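PDB 5YSC: vitamin B12-binding protein from Vibrio cholerae O395, which binds vitamin B12 in the periplasm and probably delivers it to BtuC, the membrane subunit of the BtuCDF importer. Local coordinates for residues A30-Y35 against R249-T254; E113-I118 against D137-L142. One frame throughout, in Å; residues are numbered along the deposited sequence.

In the fold
BtuF has the two-lobed fold of helix-bridged periplasmic binding proteins, in which one long helix, here 128-148, joins two lobes that each hold a four-stranded parallel sheet. Contact 1 brings helix 28-36 of the first lobe against the loop 249-254, 214 residues later. Contact 2, whose two segments both fall within that interval, pairs helix 112-122 with the bridging helix. The centres are about 10 Å apart and the contacts touch: Ile33 CD1 meets Ile118 CG1 at 3.4 Å, and Pro250 CB meets Ile114 CG1 at 3.6 Å. Packing thus passes from the loop that holds Arg249 of the cobalamin pocket, by way of helix 112-122, to the bridging helix.

Contact 1 of 2, residues A30-Y35 against R249-T254; sequences ATEIAY and RPTPRT
With CG beside its own backbone N (chi1 -63°) and the chain extended beyond, Glu32 carries its carboxylate from helix 28-36 to Arg249 and Arg253, while a bend at chi3 (-70°) turns the NE side of the Arg253 guanidinium to meet it. The result is a buried salt-bridge network. Arg253 grips side-on: its NE donates to Glu32 OE1 at 2.9 Å, and its NH2 reaches Glu32 OE2 at 2.8 Å in a nearly straight bond (175°) that arrives from above the carboxylate plane. Arg249, extended and crossing Glu32 at about a right angle, brings NH1 to the anti side of Glu32 OE2 at 2.9 Å, a more bent bond, tilted from the guanidinium plane. A water that donates to the same oxygen also accepts from Thr251 OG1. Two guanidinium groups probably favour the ionised carboxylate. Because Arg249 NE bonds cyanocobalamin and its NH2 pairs with Asp51, Glu32 stands in the ligand's second shell, consistent with a part in positioning Arg249. Along the aliphatic part of the acid, Thr251 CG2 packs 3.6 Å from Glu32 CB. Thr251 and Thr254 form a capping box at the turn leading into the next helix, Thr251 N donating to Thr254 OG1 at 2.9 Å. Ile33 CD1 lies 3.6 Å from Pro252 CD. Ile33 and Pro250 continue onto helix 112-122, Ala30 and Ala34 rest on Ile82 of strand 80-83, and the loop runs into helix 254-267.

Contact 2 of 2, residues E113-I118 against D137-L142; sequences EIADNI and DFRQRL
The two helical segments run almost antiparallel, their N-to-C directions 169° apart and their axes 9.4 Å from each other at closest approach, with the CA atoms of Ala115 and Phe138 nearest at 6.2 Å. They belong to an antiparallel helical hairpin, helix 112-122 followed by 128-148, the latter being the long bridging helix of this family of binding proteins. The methyl group of Ala115 lies at this nearest point, touching both Phe138 and Arg139. Phe138 has CG anti to its backbone N (chi1 -175°), which swings the ring across to the neighbouring helix, where Ala115 N lies over one face and Ala115 CB touches CD1 of the ring at 3.7 Å. Ile114 crosses Phe138 at about a right angle, its CG2 approaching ring atom CE2 obliquely at 3.6 Å. Leu255 of helix 254-267 also touches Phe138. At the more exposed margin the extended Arg139 lays one guanidinium face against Ala115 CB, which sits 3.5 Å above the plane and toward its rim. At its edge, Arg139 NH2 donates in plane to the anti lone pair of Asp116 OD1 at 3.1 Å, a salt bridge; the same NH2 has its stronger partner in Glu119, in a second salt bridge. Within helix 112-122, Glu113 O accepts the backbone N of Asn117 and, from the opposite face of its carbonyl plane, Asn117 ND2 at 2.8 Å.

Contact 1 of 2, residues A30-Y35 against R249-T254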
loop_
_atom_site.group_PDB
_atom_site.type_symbol
_atom_site.label_atom_id
_atom_site.label_comp_id
_atom_site.label_asym_id
_atom_site.label_seq_id
_atom_site.Cartn_x
_atom_site.Cartn_y
_atom_site.Cartn_z
ATOM N N ALA A 30 1.576 -2.010 8.369
ATOM C CA ALA A 30 2.550 -2.261 9.420
ATOM C C ALA A 30 2.210 -3.520 10.212
ATOM O O ALA A 30 3.120 -4.217 10.701
ATOM C CB ALA A 30 2.631 -1.041 10.321
ATOM N N THR A 31 0.927 -3.835 10.322
ATOM C CA THR A 31 0.502 -5.054 10.963
ATOM C C THR A 31 0.876 -6.256 10.110
ATOM O O THR A 31 1.386 -7.256 10.635
ATOM C CB THR A 31 -0.998 -4.978 11.222
ATOM O OG1 THR A 31 -1.241 -3.887 12.115
ATOM C CG2 THR A 31 -1.539 -6.274 11.799
ATOM N N GLU A 32 0.683 -6.160 8.801
ATOM C CA GLU A 32 1.101 -7.274 7.953
ATOM C C GLU A 32 2.606 -7.523 8.075
ATOM O O GLU A 32 3.054 -8.668 8.212
ATOM C CB GLU A 32 0.687 -7.043 6.486
ATOM C CG GLU A 32 -0.853 -6.970 6.288
ATOM C CD GLU A 32 -1.340 -7.218 4.884
ATOM O OE1 GLU A 32 -0.802 -8.113 4.195
ATOM O OE2 GLU A 32 -2.299 -6.519 4.470
ATOM N N ILE A 33 3.414 -6.463 7.987
ATOM C CA ILE A 33 4.866 -6.629 8.023
ATOM C C ILE A 33 5.312 -7.135 9.375
ATOM O O ILE A 33 6.279 -7.911 9.466
ATOM C CB ILE A 33 5.551 -5.302 7.652
ATOM C CG1 ILE A 33 5.341 -4.997 6.158
ATOM C CG2 ILE A 33 6.994 -5.360 8.003
ATOM C CD1 ILE A 33 5.810 -5.988 5.280
ATOM N N ALA A 34 4.629 -6.704 10.438
ATOM C CA ALA A 34 4.957 -7.187 11.783
ATOM C C ALA A 34 4.781 -8.700 11.876
ATOM O O ALA A 34 5.669 -9.408 12.376
ATOM C CB ALA A 34 4.123 -6.458 12.842
ATOM N N TYR A 35 3.653 -9.225 11.380
ATOM C CA TYR A 35 3.479 -10.682 11.395
ATOM C C TYR A 35 4.518 -11.379 10.533
ATOM O O TYR A 35 5.095 -12.394 10.960
ATOM C CB TYR A 35 2.071 -11.076 10.942
ATOM C CG TYR A 35 1.055 -11.070 12.056
ATOM C CD1 TYR A 35 0.384 -9.915 12.376
ATOM C CD2 TYR A 35 0.743 -12.221 12.785
ATOM C CE1 TYR A 35 -0.546 -9.875 13.383
ATOM C CE2 TYR A 35 -0.185 -12.183 13.798
ATOM C CZ TYR A 35 -0.844 -11.002 14.092
ATOM O OH TYR A 35 -1.821 -10.951 15.112
ATOM N N ARG A 249 -1.413 -1.184 0.510
ATOM C CA ARG A 249 -0.571 -1.468 1.658
ATOM C C ARG A 249 0.737 -2.076 1.200
ATOM O O ARG A 249 0.705 -3.111 0.528
ATOM C CB ARG A 249 -1.240 -2.469 2.620
ATOM C CG ARG A 249 -2.643 -2.219 3.001
ATOM C CD ARG A 249 -3.194 -3.404 3.743
ATOM N NE ARG A 249 -4.609 -3.282 3.959
ATOM C CZ ARG A 249 -5.289 -4.093 4.760
ATOM N NH1 ARG A 249 -4.648 -5.050 5.420
ATOM N NH2 ARG A 249 -6.594 -3.916 4.935
ATOM N N PRO A 250 1.878 -1.586 1.613
ATOM C CA PRO A 250 3.135 -2.236 1.233
ATOM C C PRO A 250 3.500 -3.400 2.139
ATOM O O PRO A 250 3.891 -3.212 3.299
ATOM C CB PRO A 250 4.170 -1.104 1.346
ATOM C CG PRO A 250 3.392 0.131 1.453
ATOM C CD PRO A 250 2.088 -0.201 2.065
ATOM N N THR A 251 3.285 -4.627 1.619
ATOM C CA THR A 251 3.313 -5.851 2.405
ATOM C C THR A 251 3.795 -6.969 1.495
ATOM O O THR A 251 3.961 -6.765 0.290
ATOM C CB THR A 251 1.931 -6.273 2.913
ATOM O OG1 THR A 251 1.202 -6.721 1.771
ATOM C CG2 THR A 251 1.161 -5.108 3.500
ATOM N N PRO A 252 4.004 -8.165 2.023
ATOM C CA PRO A 252 4.243 -9.306 1.117
ATOM C C PRO A 252 3.165 -9.501 0.076
ATOM O O PRO A 252 3.490 -9.938 -1.046
ATOM C CB PRO A 252 4.305 -10.487 2.088
ATOM C CG PRO A 252 4.854 -9.820 3.374
ATOM C CD PRO A 252 4.097 -8.554 3.430
ATOM N N ARG A 253 1.899 -9.176 0.395
ATOM C CA ARG A 253 0.847 -9.346 -0.587
ATOM C C ARG A 253 0.949 -8.337 -1.722
ATOM O O ARG A 253 0.308 -8.512 -2.759
ATOM C CB ARG A 253 -0.516 -9.320 0.114
ATOM C CG ARG A 253 -0.646 -10.356 1.177
ATOM C CD ARG A 253 -2.082 -10.578 1.583
ATOM N NE ARG A 253 -2.619 -9.434 2.301
ATOM C CZ ARG A 253 -3.901 -9.136 2.463
ATOM N NH1 ARG A 253 -4.859 -9.839 1.870
ATOM N NH2 ARG A 253 -4.234 -8.056 3.195
ATOM N N THR A 254 1.755 -7.289 -1.585
ATOM C CA THR A 254 1.949 -6.398 -2.718
ATOM C C THR A 254 2.524 -7.139 -3.913
ATOM O O THR A 254 2.265 -6.752 -5.037
ATOM C CB THR A 254 2.837 -5.214 -2.315
ATOM O OG1 THR A 254 2.298 -4.616 -1.119
ATOM C CG2 THR A 254 2.923 -4.147 -3.414
HETATM O O HOH W 1 -1.503 -6.195 1.766
#

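Contact 2 of 2, residues E113-I118 against D137-L142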
loop_
_atom_site.group_PDB
_atom_site.type_symbol
_atom_site.label_atom_id
_atom_site.label_comp_id
_atom_site.label_asym_id
_atom_site.label_seq_id
_atom_site.Cartn_x
_atom_site.Cartn_y
_atom_site.Cartn_z
ATOM N N GLU A 113 11.724 -1.477 -0.346
ATOM C CA GLU A 113 11.536 -1.054 1.038
ATOM C C GLU A 113 10.663 -2.026 1.846
ATOM O O GLU A 113 10.739 -2.062 3.084
ATOM C CB GLU A 113 10.932 0.360 1.076
ATOM C CG GLU A 113 12.015 1.446 0.904
ATOM C CD GLU A 113 11.503 2.872 0.798
ATOM O OE1 GLU A 113 10.303 3.160 0.570
ATOM O OE2 GLU A 113 12.382 3.756 0.885
ATOM N N ILE A 114 9.792 -2.790 1.181
ATOM C CA ILE A 114 8.980 -3.748 1.922
ATOM C C ILE A 114 9.881 -4.796 2.545
ATOM O O ILE A 114 9.749 -5.140 3.714
ATOM C CB ILE A 114 7.903 -4.387 1.012
ATOM C CG1 ILE A 114 6.948 -3.296 0.499
ATOM C CG2 ILE A 114 7.129 -5.447 1.769
ATOM C CD1 ILE A 114 5.990 -3.739 -0.567
ATOM N N ALA A 115 10.765 -5.363 1.750
ATOM C CA ALA A 115 11.690 -6.331 2.301
ATOM C C ALA A 115 12.587 -5.684 3.356
ATOM O O ALA A 115 12.843 -6.283 4.407
ATOM C CB ALA A 115 12.520 -6.944 1.183
ATOM N N ASP A 116 13.028 -4.450 3.105
ATOM C CA ASP A 116 13.850 -3.738 4.086
ATOM C C ASP A 116 13.110 -3.614 5.413
ATOM O O ASP A 116 13.693 -3.798 6.486
ATOM C CB ASP A 116 14.221 -2.328 3.585
ATOM C CG ASP A 116 15.071 -2.309 2.324
ATOM O OD1 ASP A 116 15.739 -3.309 1.962
ATOM O OD2 ASP A 116 15.065 -1.229 1.702
ATOM N N ASN A 117 11.834 -3.221 5.354
ATOM C CA ASN A 117 11.001 -3.159 6.557
ATOM C C ASN A 117 10.978 -4.487 7.323
ATOM O O ASN A 117 11.113 -4.511 8.546
ATOM C CB ASN A 117 9.559 -2.779 6.184
ATOM C CG ASN A 117 9.292 -1.301 6.217
ATOM O OD1 ASN A 117 8.944 -0.742 7.274
ATOM N ND2 ASN A 117 9.290 -0.691 5.060
ATOM N N ILE A 118 10.725 -5.596 6.622
ATOM C CA ILE A 118 10.623 -6.886 7.272
ATOM C C ILE A 118 11.948 -7.251 7.919
ATOM O O ILE A 118 11.970 -7.723 9.063
ATOM C CB ILE A 118 10.173 -7.968 6.270
ATOM C CG1 ILE A 118 8.796 -7.614 5.706
ATOM C CG2 ILE A 118 10.144 -9.353 6.956
ATOM C CD1 ILE A 118 8.316 -8.511 4.528
ATOM N N ASP A 137 12.563 -14.360 0.946
ATOM C CA ASP A 137 11.591 -14.876 -0.016
ATOM C C ASP A 137 10.980 -13.736 -0.817
ATOM O O ASP A 137 10.810 -13.841 -2.033
ATOM C CB ASP A 137 10.502 -15.671 0.706
ATOM C CG ASP A 137 11.003 -16.997 1.286
ATOM O OD1 ASP A 137 12.048 -17.489 0.834
ATOM O OD2 ASP A 137 10.358 -17.541 2.198
ATOM N N PHE A 138 10.625 -12.640 -0.141
ATOM C CA PHE A 138 10.108 -11.457 -0.835
ATOM C C PHE A 138 11.076 -10.981 -1.903
ATOM O O PHE A 138 10.680 -10.672 -3.031
ATOM C CB PHE A 138 9.851 -10.304 0.156
ATOM C CG PHE A 138 9.200 -9.108 -0.463
ATOM C CD1 PHE A 138 9.947 -8.185 -1.143
ATOM C CD2 PHE A 138 7.820 -8.898 -0.371
ATOM C CE1 PHE A 138 9.359 -7.084 -1.737
ATOM C CE2 PHE A 138 7.226 -7.803 -0.957
ATOM C CZ PHE A 138 7.986 -6.902 -1.661
ATOM N N ARG A 139 12.355 -10.851 -1.541
ATOM C CA ARG A 139 13.340 -10.361 -2.491
ATOM C C ARG A 139 13.443 -11.272 -3.707
ATOM O O ARG A 139 13.558 -10.801 -4.848
ATOM C CB ARG A 139 14.691 -10.232 -1.788
ATOM C CG ARG A 139 14.703 -9.104 -0.757
ATOM C CD ARG A 139 16.118 -8.670 -0.335
ATOM N NE ARG A 139 16.074 -7.478 0.526
ATOM C CZ ARG A 139 16.277 -7.468 1.840
ATOM N NH1 ARG A 139 16.596 -8.577 2.495
ATOM N NH2 ARG A 139 16.208 -6.317 2.504
ATOM N N GLN A 140 13.420 -12.582 -3.480
ATOM C CA GLN A 140 13.535 -13.498 -4.605
ATOM C C GLN A 140 12.306 -13.416 -5.499
ATOM O O GLN A 140 12.431 -13.306 -6.722
ATOM C CB GLN A 140 13.756 -14.929 -4.118
ATOM C CG GLN A 140 14.035 -15.885 -5.289
ATOM C CD GLN A 140 15.183 -15.391 -6.156
ATOM O OE1 GLN A 140 15.094 -15.362 -7.401
ATOM N NE2 GLN A 140 16.260 -14.958 -5.499
ATOM N N ARG A 141 11.104 -13.391 -4.915
ATOM C CA ARG A 141 9.910 -13.267 -5.754
ATOM C C ARG A 141 9.892 -11.925 -6.478
ATOM O O ARG A 141 9.479 -11.836 -7.635
ATOM C CB ARG A 141 8.639 -13.450 -4.918
ATOM C CG ARG A 141 7.375 -13.422 -5.762
ATOM C CD ARG A 141 6.132 -13.705 -4.955
ATOM N NE ARG A 141 4.941 -13.586 -5.807
ATOM C CZ ARG A 141 3.698 -13.380 -5.361
ATOM N NH1 ARG A 141 3.436 -13.251 -4.068
ATOM N NH2 ARG A 141 2.702 -13.261 -6.208
ATOM N N LEU A 142 10.358 -10.856 -5.820
ATOM C CA LEU A 142 10.390 -9.566 -6.480
ATOM C C LEU A 142 11.327 -9.609 -7.670
ATOM O O LEU A 142 11.032 -9.037 -8.720
ATOM C CB LEU A 142 10.826 -8.466 -5.500
ATOM C CG LEU A 142 11.008 -7.063 -6.095
ATOM C CD1 LEU A 142 9.789 -6.520 -6.766
ATOM C CD2 LEU A 142 11.392 -6.098 -4.980
HETATM O O HOH W 2 15.228 -5.284 -0.128
#